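PDB 2W5V: alkaline phosphatase from Antarctic bacterium, which probably hydrolyses phosphate monoesters as a metal-dependent alkaline phosphatase that uses zinc and magnesium ions. Local coordinates for residues B[31-36]-B[370-375]; B[35-40]-B[293-298]; B[98-103]-B[145-150]. The protein carries 1 engineered substitution. All coordinates share one frame; numbering follows the deposited sequence.

Contact 1: B[31-36]-B[370-375]; sequences LKTPKN and VTKWNQ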
ATOM      1  N   LEU B  31      12.677 -17.829 -13.181  1.00 35.15           N
ATOM      2  CA  LEU B  31      13.377 -16.899 -12.299  1.00 33.59           C
ATOM      3  C   LEU B  31      14.705 -17.456 -11.800  1.00 30.19           C
ATOM      4  O   LEU B  31      14.917 -18.663 -11.781  1.00 30.79           O
ATOM      5  CB  LEU B  31      12.507 -16.545 -11.093  1.00 32.93           C
ATOM      6  CG  LEU B  31      11.126 -15.952 -11.360  1.00 31.32           C
ATOM      7  CD1 LEU B  31      10.457 -15.633 -10.031  1.00 35.00           C
ATOM      8  CD2 LEU B  31      11.240 -14.711 -12.228  1.00 37.05           C
ATOM      9  N   LYS B  32      15.594 -16.565 -11.385  1.00 25.16           N
ATOM     10  CA  LYS B  32      16.838 -16.989 -10.767  1.00 27.82           C
ATOM     11  C   LYS B  32      16.538 -17.583  -9.399  1.00 29.67           C
ATOM     12  O   LYS B  32      15.493 -17.313  -8.811  1.00 26.18           O
ATOM     13  CB  LYS B  32      17.797 -15.812 -10.621  1.00 32.53           C
ATOM     14  CG  LYS B  32      18.067 -15.077 -11.916  1.00 46.33           C
ATOM     15  CD  LYS B  32      19.452 -14.459 -11.910  1.00 57.19           C
ATOM     16  CE  LYS B  32      19.637 -13.510 -10.741  1.00 68.92           C
ATOM     17  NZ  LYS B  32      21.021 -12.952 -10.695  1.00 74.62           N
ATOM     18  N   THR B  33      17.469 -18.381  -8.892  1.00 25.34           N
ATOM     19  CA  THR B  33      17.297 -19.059  -7.615  1.00 25.23           C
ATOM     20  C   THR B  33      18.199 -18.456  -6.541  1.00 19.33           C
ATOM     21  O   THR B  33      19.420 -18.490  -6.668  1.00 22.96           O
ATOM     22  CB  THR B  33      17.613 -20.552  -7.769  1.00 26.05           C
ATOM     23  OG1 THR B  33      16.741 -21.111  -8.759  1.00 27.88           O
ATOM     24  CG2 THR B  33      17.415 -21.290  -6.445  1.00 25.94           C
ATOM     25  N   PRO B  34      17.602 -17.896  -5.478  1.00 20.28           N
ATOM     26  CA  PRO B  34      18.425 -17.328  -4.403  1.00 20.02           C
ATOM     27  C   PRO B  34      19.070 -18.426  -3.578  1.00 21.55           C
ATOM     28  O   PRO B  34      18.428 -19.444  -3.317  1.00 19.22           O
ATOM     29  CB  PRO B  34      17.412 -16.592  -3.517  1.00 24.57           C
ATOM     30  CG  PRO B  34      16.050 -16.993  -3.999  1.00 22.95           C
ATOM     31  CD  PRO B  34      16.175 -17.958  -5.127  1.00 25.20           C
ATOM     32  N   LYS B  35      20.314 -18.218  -3.168  1.00 19.05           N
ATOM     33  CA  LYS B  35      20.973 -19.130  -2.239  1.00 18.88           C
ATOM     34  C   LYS B  35      20.556 -18.815  -0.807  1.00 22.36           C
ATOM     35  O   LYS B  35      20.298 -19.717  -0.004  1.00 21.12           O
ATOM     36  CB  LYS B  35      22.486 -19.004  -2.381  1.00 20.94           C
ATOM     37  CG  LYS B  35      23.296 -19.733  -1.306  1.00 25.47           C
ATOM     38  CD  LYS B  35      24.796 -19.579  -1.568  1.00 27.93           C
ATOM     39  CE  LYS B  35      25.628 -20.373  -0.575  1.00 35.96           C
ATOM     40  NZ  LYS B  35      27.063 -20.441  -0.972  1.00 37.29           N
ATOM     41  N   ASN B  36      20.480 -17.524  -0.502  1.00 20.22           N
ATOM     42  CA  ASN B  36      20.137 -17.035   0.828  1.00 18.71           C
ATOM     43  C   ASN B  36      18.823 -16.267   0.830  1.00 22.26           C
ATOM     44  O   ASN B  36      18.422 -15.700  -0.186  1.00 19.51           O
ATOM     45  CB  ASN B  36      21.232 -16.097   1.335  1.00 20.92           C
ATOM     46  CG  ASN B  36      22.621 -16.676   1.173  1.00 29.19           C
ATOM     47  OD1 ASN B  36      22.918 -17.747   1.691  1.00 28.12           O
ATOM     48  ND2 ASN B  36      23.488 -15.954   0.468  1.00 24.25           N
ATOM     49  N   VAL B 370      10.874 -20.380  -4.680  1.00 24.08           N
ATOM     50  CA  VAL B 370      12.035 -19.768  -5.321  1.00 19.55           C
ATOM     51  C   VAL B 370      13.372 -20.381  -4.890  1.00 20.46           C
ATOM     52  O   VAL B 370      14.307 -20.434  -5.682  1.00 21.44           O
ATOM     53  CB  VAL B 370      12.056 -18.221  -5.164  1.00 19.39           C
ATOM     54  CG1 VAL B 370      10.748 -17.635  -5.679  1.00 18.70           C
ATOM     55  CG2 VAL B 370      12.294 -17.819  -3.720  1.00 20.10           C
ATOM     56  N   THR B 371      13.460 -20.852  -3.649  1.00 19.01           N
ATOM     57  CA  THR B 371      14.701 -21.454  -3.159  1.00 17.21           C
ATOM     58  C   THR B 371      14.866 -22.885  -3.656  1.00 18.20           C
ATOM     59  O   THR B 371      15.975 -23.406  -3.676  1.00 18.99           O
ATOM     60  CB  THR B 371      14.741 -21.546  -1.637  1.00 15.84           C
ATOM     61  OG1 THR B 371      13.664 -22.380  -1.186  1.00 16.47           O
ATOM     62  CG2 THR B 371      14.660 -20.152  -1.001  1.00 24.23           C
ATOM     63  N   LYS B 372      13.757 -23.519  -4.021  1.00 16.56           N
ATOM     64  CA  LYS B 372      13.768 -24.918  -4.471  1.00 20.85           C
ATOM     65  C   LYS B 372      14.232 -25.903  -3.396  1.00 22.44           C
ATOM     66  O   LYS B 372      14.667 -27.020  -3.695  1.00 20.81           O
ATOM     67  CB  LYS B 372      14.565 -25.055  -5.779  1.00 15.34           C
ATOM     68  CG  LYS B 372      14.052 -24.052  -6.831  1.00 22.11           C
ATOM     69  CD  LYS B 372      14.730 -24.152  -8.185  1.00 37.43           C
ATOM     70  CE  LYS B 372      14.126 -23.110  -9.128  1.00 46.57           C
ATOM     71  NZ  LYS B 372      14.685 -23.184 -10.505  1.00 57.87           N
ATOM     72  N   TRP B 373      14.109 -25.499  -2.134  1.00 15.27           N
ATOM     73  CA  TRP B 373      14.414 -26.405  -1.031  1.00 16.71           C
ATOM     74  C   TRP B 373      13.459 -27.602  -1.025  1.00 20.39           C
ATOM     75  O   TRP B 373      12.301 -27.478  -1.435  1.00 19.43           O
ATOM     76  CB  TRP B 373      14.323 -25.668   0.310  1.00 16.43           C
ATOM     77  CG  TRP B 373      15.362 -24.608   0.481  1.00 18.07           C
ATOM     78  CD1 TRP B 373      16.578 -24.543  -0.140  1.00 16.20           C
ATOM     79  CD2 TRP B 373      15.295 -23.475   1.354  1.00 16.04           C
ATOM     80  NE1 TRP B 373      17.266 -23.435   0.283  1.00 19.48           N
ATOM     81  CE2 TRP B 373      16.501 -22.761   1.202  1.00 17.85           C
ATOM     82  CE3 TRP B 373      14.338 -22.998   2.250  1.00 20.83           C
ATOM     83  CZ2 TRP B 373      16.768 -21.583   1.906  1.00 19.27           C
ATOM     84  CZ3 TRP B 373      14.605 -21.824   2.950  1.00 24.59           C
ATOM     85  CH2 TRP B 373      15.811 -21.133   2.772  1.00 23.00           C
ATOM     86  N   ASN B 374      13.949 -28.758  -0.576  1.00 17.48           N
ATOM     87  CA  ASN B 374      13.089 -29.930  -0.383  1.00 18.16           C
ATOM     88  C   ASN B 374      12.114 -29.707   0.774  1.00 22.48           C
ATOM     89  O   ASN B 374      12.519 -29.324   1.870  1.00 21.02           O
ATOM     90  CB  ASN B 374      13.916 -31.187  -0.093  1.00 23.81           C
ATOM     91  CG  ASN B 374      14.900 -31.518  -1.205  1.00 28.92           C
ATOM     92  OD1 ASN B 374      16.105 -31.572  -0.981  1.00 34.24           O
ATOM     93  ND2 ASN B 374      14.389 -31.740  -2.404  1.00 24.71           N
ATOM     94  N   GLN B 375      10.831 -29.947   0.535  1.00 19.67           N
ATOM     95  CA  GLN B 375       9.826 -29.742   1.574  1.00 26.69           C
ATOM     96  C   GLN B 375       9.841 -30.905   2.565  1.00 42.09           C
ATOM     97  O   GLN B 375       9.305 -30.794   3.666  1.00 47.62           O
ATOM     98  CB  GLN B 375       8.434 -29.614   0.958  1.00 31.76           C
ATOM     99  CG  GLN B 375       7.904 -30.918   0.381  1.00 31.77           C
ATOM    100  CD  GLN B 375       6.525 -30.767  -0.246  1.00 30.42           C
ATOM    101  OE1 GLN B 375       6.020 -29.650  -0.418  1.00 26.64           O
ATOM    102  NE2 GLN B 375       5.907 -31.896  -0.590  1.00 24.25           N
TER
HETATM  103  O   HOH W   1      13.603 -19.446  -8.287  1.00 36.17           O
HETATM  104  O   HOH W   2      17.595 -23.580  -9.622  1.00 46.40           O
HETATM  105  O   HOH W   3      18.504 -22.052  -3.078  1.00 23.90           O
HETATM  106  O   HOH W   4      19.731 -22.324  -0.674  1.00 20.83           O

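Contact 2: B[35-40]-B[293-298]; sequences KNVILL and NTLVIV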
ATOM      1  N   LYS B  35      20.314 -18.218  -3.168  1.00 19.05           N
ATOM      2  CA  LYS B  35      20.973 -19.130  -2.239  1.00 18.88           C
ATOM      3  C   LYS B  35      20.556 -18.815  -0.807  1.00 22.36           C
ATOM      4  O   LYS B  35      20.298 -19.717  -0.004  1.00 21.12           O
ATOM      5  CB  LYS B  35      22.486 -19.004  -2.381  1.00 20.94           C
ATOM      6  CG  LYS B  35      23.296 -19.733  -1.306  1.00 25.47           C
ATOM      7  CD  LYS B  35      24.796 -19.579  -1.568  1.00 27.93           C
ATOM      8  CE  LYS B  35      25.628 -20.373  -0.575  1.00 35.96           C
ATOM      9  NZ  LYS B  35      27.063 -20.441  -0.972  1.00 37.29           N
ATOM     10  N   ASN B  36      20.480 -17.524  -0.502  1.00 20.22           N
ATOM     11  CA  ASN B  36      20.137 -17.035   0.828  1.00 18.71           C
ATOM     12  C   ASN B  36      18.823 -16.267   0.830  1.00 22.26           C
ATOM     13  O   ASN B  36      18.422 -15.700  -0.186  1.00 19.51           O
ATOM     14  CB  ASN B  36      21.232 -16.097   1.335  1.00 20.92           C
ATOM     15  CG  ASN B  36      22.621 -16.676   1.173  1.00 29.19           C
ATOM     16  OD1 ASN B  36      22.918 -17.747   1.691  1.00 28.12           O
ATOM     17  ND2 ASN B  36      23.488 -15.954   0.468  1.00 24.25           N
ATOM     18  N   VAL B  37      18.173 -16.221   1.987  1.00 19.72           N
ATOM     19  CA  VAL B  37      16.945 -15.457   2.145  1.00 15.89           C
ATOM     20  C   VAL B  37      16.997 -14.664   3.453  1.00 17.39           C
ATOM     21  O   VAL B  37      17.347 -15.202   4.504  1.00 18.85           O
ATOM     22  CB  VAL B  37      15.721 -16.375   2.192  1.00 15.86           C
ATOM     23  CG1 VAL B  37      14.458 -15.549   2.399  1.00 18.58           C
ATOM     24  CG2 VAL B  37      15.617 -17.191   0.917  1.00 20.83           C
ATOM     25  N   ILE B  38      16.684 -13.377   3.374  1.00 17.37           N
ATOM     26  CA  ILE B  38      16.519 -12.555   4.562  1.00 15.40           C
ATOM     27  C   ILE B  38      15.087 -12.034   4.575  1.00 18.50           C
ATOM     28  O   ILE B  38      14.657 -11.367   3.639  1.00 18.49           O
ATOM     29  CB  ILE B  38      17.492 -11.372   4.566  1.00 19.63           C
ATOM     30  CG1 ILE B  38      18.944 -11.872   4.518  1.00 19.60           C
ATOM     31  CG2 ILE B  38      17.243 -10.500   5.789  1.00 18.45           C
ATOM     32  CD1 ILE B  38      19.955 -10.786   4.181  1.00 24.53           C
ATOM     33  N   LEU B  39      14.341 -12.372   5.620  1.00 14.99           N
ATOM     34  CA  LEU B  39      12.962 -11.927   5.750  1.00 15.36           C
ATOM     35  C   LEU B  39      12.853 -10.909   6.885  1.00 22.04           C
ATOM     36  O   LEU B  39      13.076 -11.239   8.046  1.00 16.61           O
ATOM     37  CB  LEU B  39      12.057 -13.128   6.021  1.00 14.44           C
ATOM     38  CG  LEU B  39      10.618 -12.773   6.364  1.00 16.71           C
ATOM     39  CD1 LEU B  39       9.963 -12.006   5.212  1.00 18.58           C
ATOM     40  CD2 LEU B  39       9.846 -14.034   6.693  1.00 15.35           C
ATOM     41  N   LEU B  40      12.548  -9.661   6.549  1.00 15.78           N
ATOM     42  CA  LEU B  40      12.458  -8.614   7.564  1.00 15.39           C
ATOM     43  C   LEU B  40      10.995  -8.284   7.781  1.00 18.20           C
ATOM     44  O   LEU B  40      10.253  -8.030   6.831  1.00 20.77           O
ATOM     45  CB  LEU B  40      13.216  -7.360   7.125  1.00 17.90           C
ATOM     46  CG  LEU B  40      14.674  -7.592   6.729  1.00 20.82           C
ATOM     47  CD1 LEU B  40      15.258  -6.378   6.064  1.00 27.00           C
ATOM     48  CD2 LEU B  40      15.479  -7.960   7.944  1.00 29.05           C
ATOM     49  N   ASN B 293      23.449 -13.204  -4.524  1.00 24.38           N
ATOM     50  CA  ASN B 293      22.785 -14.504  -4.409  1.00 23.21           C
ATOM     51  C   ASN B 293      21.770 -14.518  -3.279  1.00 23.15           C
ATOM     52  O   ASN B 293      21.405 -15.585  -2.778  1.00 23.68           O
ATOM     53  CB  ASN B 293      23.811 -15.611  -4.144  1.00 27.86           C
ATOM     54  CG  ASN B 293      24.740 -15.840  -5.315  1.00 51.66           C
ATOM     55  OD1 ASN B 293      24.297 -15.952  -6.458  1.00 60.34           O
ATOM     56  ND2 ASN B 293      26.039 -15.921  -5.035  1.00 59.26           N
ATOM     57  N   THR B 294      21.324 -13.335  -2.870  1.00 20.85           N
ATOM     58  CA  THR B 294      20.475 -13.214  -1.688  1.00 16.08           C
ATOM     59  C   THR B 294      19.149 -12.526  -1.992  1.00 19.60           C
ATOM     60  O   THR B 294      19.112 -11.448  -2.600  1.00 22.80           O
ATOM     61  CB  THR B 294      21.196 -12.424  -0.572  1.00 24.68           C
ATOM     62  OG1 THR B 294      22.408 -13.099  -0.216  1.00 22.77           O
ATOM     63  CG2 THR B 294      20.311 -12.281   0.663  1.00 24.32           C
ATOM     64  N   LEU B 295      18.067 -13.156  -1.556  1.00 19.21           N
ATOM     65  CA  LEU B 295      16.733 -12.588  -1.688  1.00 20.13           C
ATOM     66  C   LEU B 295      16.350 -11.890  -0.391  1.00 16.61           C
ATOM     67  O   LEU B 295      16.405 -12.483   0.684  1.00 16.48           O
ATOM     68  CB  LEU B 295      15.724 -13.692  -2.002  1.00 22.75           C
ATOM     69  CG  LEU B 295      14.247 -13.329  -1.850  1.00 18.80           C
ATOM     70  CD1 LEU B 295      13.796 -12.398  -2.983  1.00 18.23           C
ATOM     71  CD2 LEU B 295      13.384 -14.585  -1.796  1.00 18.54           C
ATOM     72  N   VAL B 296      15.973 -10.627  -0.490  1.00 17.02           N
ATOM     73  CA  VAL B 296      15.522  -9.879   0.672  1.00 14.72           C
ATOM     74  C   VAL B 296      14.038  -9.593   0.537  1.00 17.64           C
ATOM     75  O   VAL B 296      13.601  -9.005  -0.453  1.00 17.91           O
ATOM     76  CB  VAL B 296      16.262  -8.544   0.801  1.00 19.34           C
ATOM     77  CG1 VAL B 296      15.744  -7.776   2.002  1.00 14.61           C
ATOM     78  CG2 VAL B 296      17.775  -8.765   0.900  1.00 16.99           C
ATOM     79  N   ILE B 297      13.270 -10.018   1.535  1.00 12.84           N
ATOM     80  CA  ILE B 297      11.834  -9.791   1.564  1.00 14.00           C
ATOM     81  C   ILE B 297      11.491  -8.941   2.776  1.00 13.79           C
ATOM     82  O   ILE B 297      11.932  -9.230   3.887  1.00 18.00           O
ATOM     83  CB  ILE B 297      11.053 -11.112   1.686  1.00 17.13           C
ATOM     84  CG1 ILE B 297      11.397 -12.047   0.522  1.00 17.98           C
ATOM     85  CG2 ILE B 297       9.552 -10.835   1.743  1.00 14.54           C
ATOM     86  CD1 ILE B 297      11.169 -13.512   0.856  1.00 17.14           C
ATOM     87  N   VAL B 298      10.712  -7.891   2.553  1.00 13.71           N
ATOM     88  CA  VAL B 298      10.275  -7.006   3.633  1.00 16.66           C
ATOM     89  C   VAL B 298       8.756  -6.940   3.646  1.00 17.13           C
ATOM     90  O   VAL B 298       8.127  -6.646   2.619  1.00 18.03           O
ATOM     91  CB  VAL B 298      10.799  -5.565   3.450  1.00 18.01           C
ATOM     92  CG1 VAL B 298      10.227  -4.664   4.536  1.00 18.64           C
ATOM     93  CG2 VAL B 298      12.336  -5.524   3.470  1.00 15.94           C
TER

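Contact 3: B[98-103]-B[145-150]; sequences YNAAIG and ALNRGL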
ATOM      1  N   TYR B  98      -5.391 -19.826  13.888  1.00 18.27           N
ATOM      2  CA  TYR B  98      -6.183 -19.003  14.802  1.00 16.95           C
ATOM      3  C   TYR B  98      -5.321 -17.967  15.529  1.00 16.43           C
ATOM      4  O   TYR B  98      -4.152 -18.226  15.800  1.00 17.77           O
ATOM      5  CB  TYR B  98      -6.960 -19.886  15.802  1.00 20.17           C
ATOM      6  CG  TYR B  98      -6.104 -20.784  16.708  1.00 14.76           C
ATOM      7  CD1 TYR B  98      -5.558 -20.291  17.887  1.00 14.83           C
ATOM      8  CD2 TYR B  98      -5.867 -22.118  16.388  1.00 16.37           C
ATOM      9  CE1 TYR B  98      -4.787 -21.083  18.712  1.00 15.46           C
ATOM     10  CE2 TYR B  98      -5.094 -22.927  17.218  1.00 19.80           C
ATOM     11  CZ  TYR B  98      -4.558 -22.402  18.381  1.00 20.99           C
ATOM     12  OH  TYR B  98      -3.788 -23.183  19.225  1.00 21.78           O
ATOM     13  N   ASN B  99      -5.876 -16.789  15.821  1.00 18.45           N
ATOM     14  CA  ASN B  99      -5.121 -15.804  16.603  1.00 16.80           C
ATOM     15  C   ASN B  99      -4.594 -16.444  17.881  1.00 19.90           C
ATOM     16  O   ASN B  99      -5.340 -17.132  18.584  1.00 19.88           O
ATOM     17  CB  ASN B  99      -5.958 -14.561  16.948  1.00 16.09           C
ATOM     18  CG  ASN B  99      -6.173 -13.641  15.743  1.00 21.35           C
ATOM     19  OD1 ASN B  99      -5.663 -13.902  14.648  1.00 17.79           O
ATOM     20  ND2 ASN B  99      -6.923 -12.554  15.948  1.00 15.66           N
ATOM     21  N   ALA B 100      -3.313 -16.203  18.155  1.00 16.21           N
ATOM     22  CA  ALA B 100      -2.592 -16.727  19.318  1.00 20.64           C
ATOM     23  C   ALA B 100      -1.811 -18.012  19.028  1.00 17.77           C
ATOM     24  O   ALA B 100      -0.963 -18.415  19.818  1.00 18.44           O
ATOM     25  CB  ALA B 100      -3.516 -16.910  20.532  1.00 23.62           C
ATOM     26  N   ALA B 101      -2.085 -18.657  17.898  1.00 18.36           N
ATOM     27  CA  ALA B 101      -1.360 -19.883  17.555  1.00 19.59           C
ATOM     28  C   ALA B 101       0.109 -19.596  17.267  1.00 19.29           C
ATOM     29  O   ALA B 101       0.432 -18.597  16.629  1.00 19.07           O
ATOM     30  CB  ALA B 101      -2.006 -20.573  16.352  1.00 18.61           C
ATOM     31  N   ILE B 102       0.996 -20.482  17.718  1.00 17.61           N
ATOM     32  CA  ILE B 102       2.419 -20.358  17.414  1.00 16.35           C
ATOM     33  C   ILE B 102       2.900 -21.617  16.710  1.00 20.89           C
ATOM     34  O   ILE B 102       3.113 -22.650  17.358  1.00 18.77           O
ATOM     35  CB  ILE B 102       3.261 -20.148  18.693  1.00 15.99           C
ATOM     36  CG1 ILE B 102       2.827 -18.872  19.416  1.00 19.26           C
ATOM     37  CG2 ILE B 102       4.758 -20.089  18.354  1.00 18.00           C
ATOM     38  CD1 ILE B 102       3.213 -17.582  18.693  1.00 21.41           C
ATOM     39  N   GLY B 103       3.060 -21.533  15.392  1.00 18.60           N
ATOM     40  CA  GLY B 103       3.545 -22.656  14.606  1.00 16.63           C
ATOM     41  C   GLY B 103       2.671 -23.898  14.727  1.00 19.85           C
ATOM     42  O   GLY B 103       3.162 -25.026  14.610  1.00 21.26           O
ATOM     43  N   ALA B 145       3.540 -23.895  19.825  1.00 19.18           N
ATOM     44  CA  ALA B 145       2.797 -23.755  21.070  1.00 18.64           C
ATOM     45  C   ALA B 145       1.338 -23.439  20.783  1.00 19.43           C
ATOM     46  O   ALA B 145       1.023 -22.786  19.802  1.00 20.10           O
ATOM     47  CB  ALA B 145       3.417 -22.671  21.949  1.00 21.85           C
ATOM     48  N   LEU B 146       0.455 -23.909  21.654  1.00 19.44           N
ATOM     49  CA  LEU B 146      -0.979 -23.738  21.471  1.00 25.07           C
ATOM     50  C   LEU B 146      -1.382 -22.294  21.644  1.00 22.23           C
ATOM     51  O   LEU B 146      -2.382 -21.852  21.090  1.00 21.30           O
ATOM     52  CB  LEU B 146      -1.751 -24.578  22.493  1.00 25.79           C
ATOM     53  CG  LEU B 146      -1.651 -26.080  22.298  1.00 36.43           C
ATOM     54  CD1 LEU B 146      -2.487 -26.785  23.351  1.00 41.87           C
ATOM     55  CD2 LEU B 146      -2.126 -26.419  20.911  1.00 36.96           C
ATOM     56  N   ASN B 147      -0.619 -21.566  22.444  1.00 22.11           N
ATOM     57  CA  ASN B 147      -0.954 -20.184  22.732  1.00 21.03           C
ATOM     58  C   ASN B 147       0.286 -19.330  22.933  1.00 18.12           C
ATOM     59  O   ASN B 147       1.212 -19.731  23.637  1.00 18.03           O
ATOM     60  CB  ASN B 147      -1.862 -20.104  23.957  1.00 21.82           C
ATOM     61  CG  ASN B 147      -2.470 -18.729  24.131  1.00 28.03           C
ATOM     62  OD1 ASN B 147      -1.768 -17.762  24.417  1.00 23.28           O
ATOM     63  ND2 ASN B 147      -3.785 -18.633  23.948  1.00 30.37           N
ATOM     64  N   ARG B 148       0.295 -18.153  22.310  1.00 16.28           N
ATOM     65  CA  ARG B 148       1.457 -17.269  22.332  1.00 16.11           C
ATOM     66  C   ARG B 148       1.836 -16.866  23.763  1.00 21.80           C
ATOM     67  O   ARG B 148       2.957 -16.424  24.017  1.00 21.08           O
ATOM     68  CB  ARG B 148       1.138 -16.000  21.536  1.00 15.42           C
ATOM     69  CG  ARG B 148      -0.014 -15.210  22.147  1.00 23.48           C
ATOM     70  CD  ARG B 148      -0.305 -13.936  21.383  1.00 27.97           C
ATOM     71  NE  ARG B 148       0.816 -13.005  21.440  1.00 27.99           N
ATOM     72  CZ  ARG B 148       0.910 -11.912  20.688  1.00 30.23           C
ATOM     73  NH1 ARG B 148      -0.047 -11.619  19.807  1.00 24.74           N
ATOM     74  NH2 ARG B 148       1.965 -11.122  20.809  1.00 26.50           N
ATOM     75  N   GLY B 149       0.890 -16.993  24.686  1.00 17.22           N
ATOM     76  CA  GLY B 149       1.125 -16.647  26.077  1.00 22.16           C
ATOM     77  C   GLY B 149       2.037 -17.627  26.807  1.00 24.24           C
ATOM     78  O   GLY B 149       2.543 -17.324  27.891  1.00 27.24           O
ATOM     79  N   LEU B 150       2.255 -18.799  26.218  1.00 19.42           N
ATOM     80  CA  LEU B 150       3.087 -19.822  26.846  1.00 24.58           C
ATOM     81  C   LEU B 150       4.567 -19.543  26.618  1.00 24.20           C
ATOM     82  O   LEU B 150       5.271 -20.360  26.031  1.00 17.90           O
ATOM     83  CB  LEU B 150       2.723 -21.207  26.303  1.00 18.88           C
ATOM     84  CG  LEU B 150       1.250 -21.576  26.488  1.00 23.19           C
ATOM     85  CD1 LEU B 150       0.921 -22.867  25.753  1.00 22.34           C
ATOM     86  CD2 LEU B 150       0.881 -21.678  27.982  1.00 24.10           C
TER

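Contact 1: B[31-36]-B[370-375]
The lead-in to the first strand of the central sheet, with T33 and P34, packs here on V370 and T371 at the C-terminal end of helix 362-371. P34 CD is 3.2 Å from V370 O, and P34 CG meets the methyl CG2 of V370 at 3.9 Å. The proline ring and the valine side chain cross at about a right angle. V370 CG2 sits between its own backbone N and carbonyl carbon, and this turns the methyl to the proline. The CG2 of T33 comes 3.3 Å from V370 O. With OG1 beside the T33 backbone N (chi1 -59°), the methyl CG2 lies anti to that N and faces the helix end, and OG1 is turned to K372. The K372 chain runs out extended and crosses T33 at about a right angle, with its CE 3.3 Å from T33 OG1.

Water joins the two segments at four points. One water donates to both K32 O and V370 O. A second lies between T33 OG1 and K372 NZ, and the amine donates to it. A third donates to P34 O and T371 O. The fourth donates to K35 O and accepts from W373 NE1, lying in the plane of the indole at its edge.

K372 leaves the helix with positive phi. W373 N then bonds to T371 OG1 at 3.3 Å, nearly straight at 164°. T371 OG1 is also bonded to I367 O and lies above one face of the W373 indole, toward its rim. The helix end is thus marked by an ST turn.

Contact 2: B[35-40]-B[293-298]
N36 and T294 start a parallel strand pair, 36-40 beside 294-298, whose axes differ by 14° in direction. Just before it, N293 O accepts from both K35 N and N36 N. The ladder goes on through L295 N to N36 O, I38 N to L295 O, I297 N to I38 O and L40 N to I297 O. CA-H...O contacts, such as V37 CA to L295 O at 3.4 Å, lie beside them.

The side chain of N36 can be followed outward. N36 CB is 3.6 Å from T294 OG1 and 4.0 Å from T294 CG2. CG lies anti to the carbonyl carbon (chi1 -49°), which carries the amide over to the T294 hydroxyl. At the tip, N36 ND2 donates to T294 OG1 at 3.1 Å and 163°, with the hydroxyl close to the amide plane, and OD1 accepts from F249 N. T294 OG1 is also bonded to D291 OD2. A valine in place of T294 would probably leave N36 ND2 and D291 without this shared hydroxyl partner.

T294 CG2 touches I38 CD1 at 3.8 Å. L40 CD1 meets V298 CG2 at 4.0 Å on that same face. V37, L39, L295 and I297 point to the other face, where L39 CD1 rests on I297 CG2 at 3.7 Å.

Strand 249-255 flanks 36-40 on its other edge. Helix 267-291 covers the face of T294, V296 and V298. Helix 362-371 covers V37, L295 and I297, so the pair lies in the middle of a three-layer alpha/beta/alpha sandwich.

Contact 3: B[98-103]-B[145-150]
I102 bridges to A145, and A100 meets R148, where two loops come together beside the active site of the alkaline phosphatase fold. The backbone bonds come first. I102 and A145 form a single antiparallel bridge, a hydrogen-bonded pair. I102 N donates to A145 O at 3.1 Å, and A145 N to I102 O at 2.8 Å. R148 N reaches A100 O at 2.8 Å, but the bond is weak, bent to 124°.

Residues 98-101 make a type II turn, and 147-150 a type I turn. N147 OD1 accepts from G149 N, an Asx turn just ahead of helix 151-158.

Apolar contacts are few. I102 CG1 lies 3.6 Å from R148 CA, and I102 CD1 is 3.9 Å from R148 CB. I102 CB lies 4.1 Å from A145 CB.

R148 CG sits between its backbone N and carbonyl carbon (chi1 62°), which lays the chain alongside A100. Its charged end leaves the contact. NH1 makes a salt bridge to D83 and a hydrogen bond to the phosphoserine at position 84. NH2 has a long, weak ion pair with the engineered D135.

Y98 adds a side-chain hydrogen bond. Its ring carries A101 CB over the centre of one face, and OH is weakly bonded to S108 OG. At the ring edge, Y98 OH donates to L146 O at 2.7 Å, in the carbonyl plane and on a lone pair.

From the N terminus, 31-36 comes first and meets 370-375 near the C terminus. Contact 1 therefore closes a loop of 333 residues, almost the whole chain. K35 and N36 carry on directly into contact 2, which closes a shorter loop to 293-298. The two contacts touch: P34 and V370 pack on L295, and T371 packs on V37. Together they tie the strand pair to the last helix. Contact 3 joins 98-103 to 145-150 over 41 residues and lies within both larger loops. Its centre is about 26 Å from that of contact 2, and it ties together two loops beside the metal site. No loops cross.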